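Local structure of 6-phosphogluconolactonase (Shewanella baltica, 3NWP) at residues 155-160 with 210-215; 204-209 with 218-223. The protein probably hydrolyses 6-phosphogluconolactone to 6-phosphogluconate, the second step of the oxidative pentose phosphate pathway. All coordinates share one frame; numbering follows the deposited sequence. Where two conformers were deposited one is given.

How the interactions relate
The two interactions share one corner of the molecule, their centres about 12 Å apart, and their segments alternate along the chain: 204-209 runs straight into 210-215. Interaction 1 sets that loop against the end of helix 153-158; interaction 2 brings the two ends of the same connection together, helix 196-206 meeting helix 217-220. They touch directly. The SE atom of selenomethionine M214 packs 3.7 Å from CA of A205, and CD2 of L157 lies 4.2 Å from CB of A218. R217 ties them further, hydrogen-bonding to the backbone of both. Hexaethylene glycol about 4 Å from the L206 side chain and glycerol about 5 Å from that of L220 probably come from crystallisation.

Interaction 1 of 2, residues 155-160 with 210-215; sequences NALTTQ and DVHAMP
The backbone O of N155 accepts from both T159 N (2.9 Å) and T158 N (3.2 Å), closing the last turn of the helix that presents L157 to V211 and H212. With CG anti to its carbonyl carbon (chi1 -62°) and the chain then extended, L157 sends CD1 out to the loop. CD1 of L157 lies 3.7 Å from CG2 of V211, and the two side chains pass side by side, running opposite ways. V211 was modelled in two conformers, and this distance belongs to one of them. CD1 of L157 also stands 4.2 Å from NE2 of H212, approaching the imidazole obliquely. In that V211 conformer, CG2 of V211 lies 3.8 Å above one face of the H212 ring, off its centre, so the cover it gives may hold only part of the time. The polar end of H212 is engaged by E154, whose OE1 is hydrogen-bonded to NE2 and which belongs to the same helix as L157. On the loop side, D210 OD1 accepts from A213 N at 3.2 Å, met from well above the carboxylate plane, an Asx motif that helps shape the turn carrying V211 and H212. No hydrogen bond joins the two segments themselves. The contact therefore illustrates a division of labour: a buried leucine supplies dispersion contacts, while the H212-E154 bond just beside it gives helix 153-158 a directional link to the loop.

Interaction 2 of 2, residues 204-209 with 218-223; sequences QALESD and AVLAQR
L220 contributes the most buried surface here, and its CD1 is met by two residues of helix 196-206. CD1 of L220 lies 4.0 Å from CB of A205 and 4.2 Å from CD2 of L206, the two leucine side chains crossing at about a right angle. L220 reaches them with CG anti to its carbonyl carbon (chi1 -59°) and an extended chi2 of 180°, which carries the methyl across to the other helix. A221 makes the second point of touch: its CB is 4.1 Å from CB of D209, where the two backbones come nearest, CA of D209 to CA of A221 being 6.1 Å. I3, near the chain start, packs against both L206 and A221, and D209 OD1 is hydrogen-bonded to the backbone N of G1. Q222 folds back so that NE2 of Q222 donates to V219 O at 2.9 Å, fairly straight at 159°, bracing the turn after helix 217-220. Across the segments only carbon atoms meet, the methyls of A205, L206, L220 and A221 and the CB methylene of D209, with no hydrogen bond. Directional bonds come from R217 of helix 217-220 to the backbone O atoms of Q204 and A205, consistent with hydrophobic contact and polar tethering jointly setting how the helices meet.

Interaction 1 of 2, residues 155-160 with 210-215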
loop_
_atom_site.group_PDB
_atom_site.type_symbol
_atom_site.label_atom_id
_atom_site.label_comp_id
_atom_site.label_asym_id
_atom_site.label_seq_id
_atom_site.Cartn_x
_atom_site.Cartn_y
_atom_site.Cartn_z
ATOM N N ASN A 155 12.238 -10.273 -8.896
ATOM C CA ASN A 155 12.128 -10.893 -7.612
ATOM C C ASN A 155 10.853 -10.409 -6.869
ATOM O O ASN A 155 10.103 -11.224 -6.342
ATOM C CB ASN A 155 13.375 -10.720 -6.754
ATOM C CG ASN A 155 13.360 -11.641 -5.554
ATOM O OD1 ASN A 155 12.946 -12.800 -5.682
ATOM N ND2 ASN A 155 13.796 -11.147 -4.419
ATOM N N ALA A 156 10.676 -9.122 -6.789
ATOM C CA ALA A 156 9.472 -8.614 -6.114
ATOM C C ALA A 156 8.206 -9.182 -6.735
ATOM O O ALA A 156 7.241 -9.462 -6.027
ATOM C CB ALA A 156 9.463 -7.105 -6.119
ATOM N N LEU A 157 8.194 -9.305 -8.059
ATOM C CA LEU A 157 6.996 -9.758 -8.807
ATOM C C LEU A 157 6.745 -11.248 -8.741
ATOM O O LEU A 157 5.654 -11.707 -9.060
ATOM C CB LEU A 157 7.076 -9.291 -10.273
ATOM C CG LEU A 157 7.108 -7.780 -10.472
ATOM C CD1 LEU A 157 7.272 -7.509 -11.948
ATOM C CD2 LEU A 157 5.819 -7.108 -9.864
ATOM N N THR A 158 7.782 -12.033 -8.383
ATOM C CA THR A 158 7.678 -13.490 -8.460
ATOM C C THR A 158 8.015 -14.311 -7.190
ATOM O O THR A 158 7.644 -15.512 -7.114
ATOM C CB THR A 158 8.497 -14.024 -9.663
ATOM O OG1 THR A 158 9.879 -13.715 -9.455
ATOM C CG2 THR A 158 8.003 -13.416 -10.986
ATOM N N THR A 159 8.593 -13.674 -6.192
ATOM C CA THR A 159 8.906 -14.326 -4.937
ATOM C C THR A 159 7.665 -14.771 -4.201
ATOM O O THR A 159 6.581 -14.166 -4.354
ATOM C CB THR A 159 9.757 -13.457 -4.047
ATOM O OG1 THR A 159 10.253 -14.244 -2.949
ATOM C CG2 THR A 159 8.960 -12.252 -3.451
ATOM N N GLN A 160 7.799 -15.842 -3.427
ATOM C CA GLN A 160 6.777 -16.183 -2.430
ATOM C C GLN A 160 7.052 -15.621 -1.080
ATOM O O GLN A 160 6.176 -15.715 -0.198
ATOM C CB GLN A 160 6.630 -17.722 -2.365
ATOM C CG GLN A 160 6.090 -18.355 -3.641
ATOM C CD GLN A 160 4.641 -17.946 -3.881
ATOM O OE1 GLN A 160 4.314 -17.377 -4.906
ATOM N NE2 GLN A 160 3.832 -18.095 -2.869
ATOM N N ASP A 210 2.385 -4.746 -19.743
ATOM C CA ASP A 210 3.892 -4.850 -19.580
ATOM C C ASP A 210 4.244 -4.336 -18.158
ATOM O O ASP A 210 4.483 -3.131 -17.931
ATOM C CB ASP A 210 4.616 -4.060 -20.675
ATOM C CG ASP A 210 6.149 -4.089 -20.554
ATOM O OD1 ASP A 210 6.698 -4.575 -19.525
ATOM O OD2 ASP A 210 6.792 -3.559 -21.502
ATOM N N VAL A 211 4.316 -5.264 -17.218
ATOM C CA VAL A 211 4.535 -4.911 -15.807
ATOM C C VAL A 211 5.951 -4.353 -15.589
ATOM O O VAL A 211 6.183 -3.492 -14.751
ATOM C CB VAL A 211 4.207 -6.104 -14.877
ATOM C CG1 VAL A 211 2.790 -6.642 -15.152
ATOM C CG2 VAL A 211 5.248 -7.222 -15.009
ATOM N N HIS A 212 6.925 -4.811 -16.383
ATOM C CA HIS A 212 8.268 -4.344 -16.198
ATOM C C HIS A 212 8.429 -2.893 -16.511
ATOM O O HIS A 212 9.272 -2.234 -15.924
ATOM C CB HIS A 212 9.261 -5.247 -16.988
ATOM C CG HIS A 212 9.312 -6.642 -16.434
ATOM N ND1 HIS A 212 8.548 -7.673 -16.949
ATOM C CD2 HIS A 212 9.956 -7.153 -15.357
ATOM C CE1 HIS A 212 8.757 -8.767 -16.234
ATOM N NE2 HIS A 212 9.608 -8.477 -15.266
ATOM N N ALA A 213 7.620 -2.354 -17.422
ATOM C CA ALA A 213 7.670 -0.926 -17.708
ATOM C C ALA A 213 6.925 -0.096 -16.619
ATOM O O ALA A 213 7.407 0.970 -16.210
ATOM C CB ALA A 213 7.039 -0.650 -19.102
HETATM N N MSE A 214 5.771 -0.584 -16.205
HETATM C CA MSE A 214 4.930 0.110 -15.180
HETATM C C MSE A 214 4.366 -0.927 -14.214
HETATM O O MSE A 214 3.327 -1.545 -14.479
HETATM C CB MSE A 214 3.795 0.893 -15.855
HETATM C CG MSE A 214 4.262 2.058 -16.734
HETATM SE SE MSE A 214 2.907 3.100 -17.507
HETATM C CE MSE A 214 2.507 4.020 -16.044
ATOM N N PRO A 215 5.054 -1.143 -13.076
ATOM C CA PRO A 215 4.675 -2.264 -12.198
ATOM C C PRO A 215 3.257 -2.215 -11.551
ATOM O O PRO A 215 2.730 -3.259 -11.192
ATOM C CB PRO A 215 5.790 -2.256 -11.158
ATOM C CG PRO A 215 7.006 -1.760 -11.946
ATOM C CD PRO A 215 6.414 -0.645 -12.780
#

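Interaction 2 of 2, residues 204-209 with 218-223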
loop_
_atom_site.group_PDB
_atom_site.type_symbol
_atom_site.label_atom_id
_atom_site.label_comp_id
_atom_site.label_asym_id
_atom_site.label_seq_id
_atom_site.Cartn_x
_atom_site.Cartn_y
_atom_site.Cartn_z
ATOM N N GLN A 204 -1.953 5.847 -19.068
ATOM C CA GLN A 204 -0.811 5.165 -19.689
ATOM C C GLN A 204 -0.655 3.753 -19.178
ATOM O O GLN A 204 -0.364 2.821 -19.935
ATOM C CB GLN A 204 0.499 5.899 -19.453
ATOM C CG GLN A 204 0.596 7.216 -20.137
ATOM C CD GLN A 204 1.930 7.842 -19.844
ATOM O OE1 GLN A 204 2.107 8.484 -18.816
ATOM N NE2 GLN A 204 2.897 7.587 -20.699
ATOM N N ALA A 205 -0.833 3.559 -17.865
ATOM C CA ALA A 205 -0.728 2.239 -17.327
ATOM C C ALA A 205 -1.711 1.277 -17.976
ATOM O O ALA A 205 -1.377 0.127 -18.213
ATOM C CB ALA A 205 -0.943 2.241 -15.769
ATOM N N LEU A 206 -2.937 1.718 -18.287
ATOM C CA LEU A 206 -3.923 0.843 -18.925
ATOM C C LEU A 206 -3.582 0.488 -20.378
ATOM O O LEU A 206 -4.231 -0.413 -20.911
ATOM C CB LEU A 206 -5.307 1.488 -18.874
ATOM C CG LEU A 206 -5.878 1.789 -17.473
ATOM C CD1 LEU A 206 -7.229 2.556 -17.630
ATOM C CD2 LEU A 206 -6.025 0.520 -16.654
ATOM N N GLU A 207 -2.629 1.186 -20.992
ATOM C CA GLU A 207 -2.259 0.958 -22.419
ATOM C C GLU A 207 -1.656 -0.424 -22.683
ATOM O O GLU A 207 -1.565 -0.843 -23.874
ATOM C CB GLU A 207 -1.311 2.056 -22.916
ATOM C CG GLU A 207 -1.881 3.399 -23.058
ATOM C CD GLU A 207 -0.831 4.563 -23.262
ATOM O OE1 GLU A 207 0.365 4.292 -23.398
ATOM O OE2 GLU A 207 -1.349 5.670 -23.331
ATOM N N SER A 208 -1.309 -1.167 -21.628
ATOM C CA SER A 208 -0.614 -2.430 -21.768
ATOM C C SER A 208 -0.584 -3.178 -20.461
ATOM O O SER A 208 -0.846 -2.633 -19.375
ATOM C CB SER A 208 0.829 -2.216 -22.238
ATOM O OG SER A 208 1.644 -3.384 -22.053
ATOM N N ASP A 209 -0.228 -4.446 -20.573
ATOM C CA ASP A 209 0.021 -5.275 -19.400
ATOM C C ASP A 209 1.505 -5.613 -19.219
ATOM O O ASP A 209 1.792 -6.570 -18.502
ATOM C CB ASP A 209 -0.867 -6.513 -19.426
ATOM C CG ASP A 209 -0.658 -7.373 -20.681
ATOM O OD1 ASP A 209 0.184 -7.037 -21.548
ATOM O OD2 ASP A 209 -1.397 -8.357 -20.768
ATOM N N ALA A 218 0.788 -4.864 -12.603
ATOM C CA ALA A 218 0.631 -6.167 -11.977
ATOM C C ALA A 218 -0.613 -6.261 -11.103
ATOM O O ALA A 218 -1.217 -7.322 -10.986
ATOM C CB ALA A 218 1.896 -6.554 -11.171
ATOM N N VAL A 219 -1.018 -5.113 -10.556
ATOM C CA VAL A 219 -2.255 -4.966 -9.793
ATOM C C VAL A 219 -3.470 -4.711 -10.708
ATOM O O VAL A 219 -4.500 -5.357 -10.567
ATOM C CB VAL A 219 -2.112 -3.825 -8.773
ATOM C CG1 VAL A 219 -3.445 -3.474 -8.128
ATOM C CG2 VAL A 219 -1.072 -4.223 -7.682
ATOM N N LEU A 220 -3.272 -3.859 -11.710
ATOM C CA LEU A 220 -4.410 -3.467 -12.596
ATOM C C LEU A 220 -4.828 -4.533 -13.567
ATOM O O LEU A 220 -6.004 -4.576 -13.940
ATOM C CB LEU A 220 -4.080 -2.215 -13.372
ATOM C CG LEU A 220 -3.749 -0.960 -12.541
ATOM C CD1 LEU A 220 -3.424 0.269 -13.391
ATOM C CD2 LEU A 220 -4.867 -0.644 -11.492
ATOM N N ALA A 221 -3.892 -5.385 -13.978
ATOM C CA ALA A 221 -4.158 -6.329 -15.067
ATOM C C ALA A 221 -4.795 -7.605 -14.590
ATOM O O ALA A 221 -5.419 -8.327 -15.396
ATOM C CB ALA A 221 -2.891 -6.600 -15.857
ATOM N N GLN A 222 -4.688 -7.929 -13.321
ATOM C CA GLN A 222 -5.210 -9.172 -12.759
ATOM C C GLN A 222 -6.705 -9.046 -12.408
ATOM O O GLN A 222 -7.198 -7.932 -12.228
ATOM C CB GLN A 222 -4.351 -9.652 -11.592
ATOM C CG GLN A 222 -4.261 -8.692 -10.404
ATOM C CD GLN A 222 -5.523 -8.675 -9.582
ATOM O OE1 GLN A 222 -6.117 -9.734 -9.285
ATOM N NE2 GLN A 222 -5.959 -7.465 -9.178
ATOM N N ARG A 223 -7.389 -10.200 -12.356
ATOM C CA ARG A 223 -8.831 -10.298 -12.182
ATOM C C ARG A 223 -9.341 -10.977 -10.957
ATOM O O ARG A 223 -10.560 -11.085 -10.799
ATOM C CB ARG A 223 -9.382 -11.141 -13.346
ATOM C CG ARG A 223 -8.990 -10.562 -14.659
ATOM C CD ARG A 223 -9.595 -9.166 -14.753
ATOM N NE ARG A 223 -9.534 -8.720 -16.122
ATOM C CZ ARG A 223 -10.287 -9.222 -17.093
ATOM N NH1 ARG A 223 -11.213 -10.156 -16.835
ATOM N NH2 ARG A 223 -10.137 -8.775 -18.320
#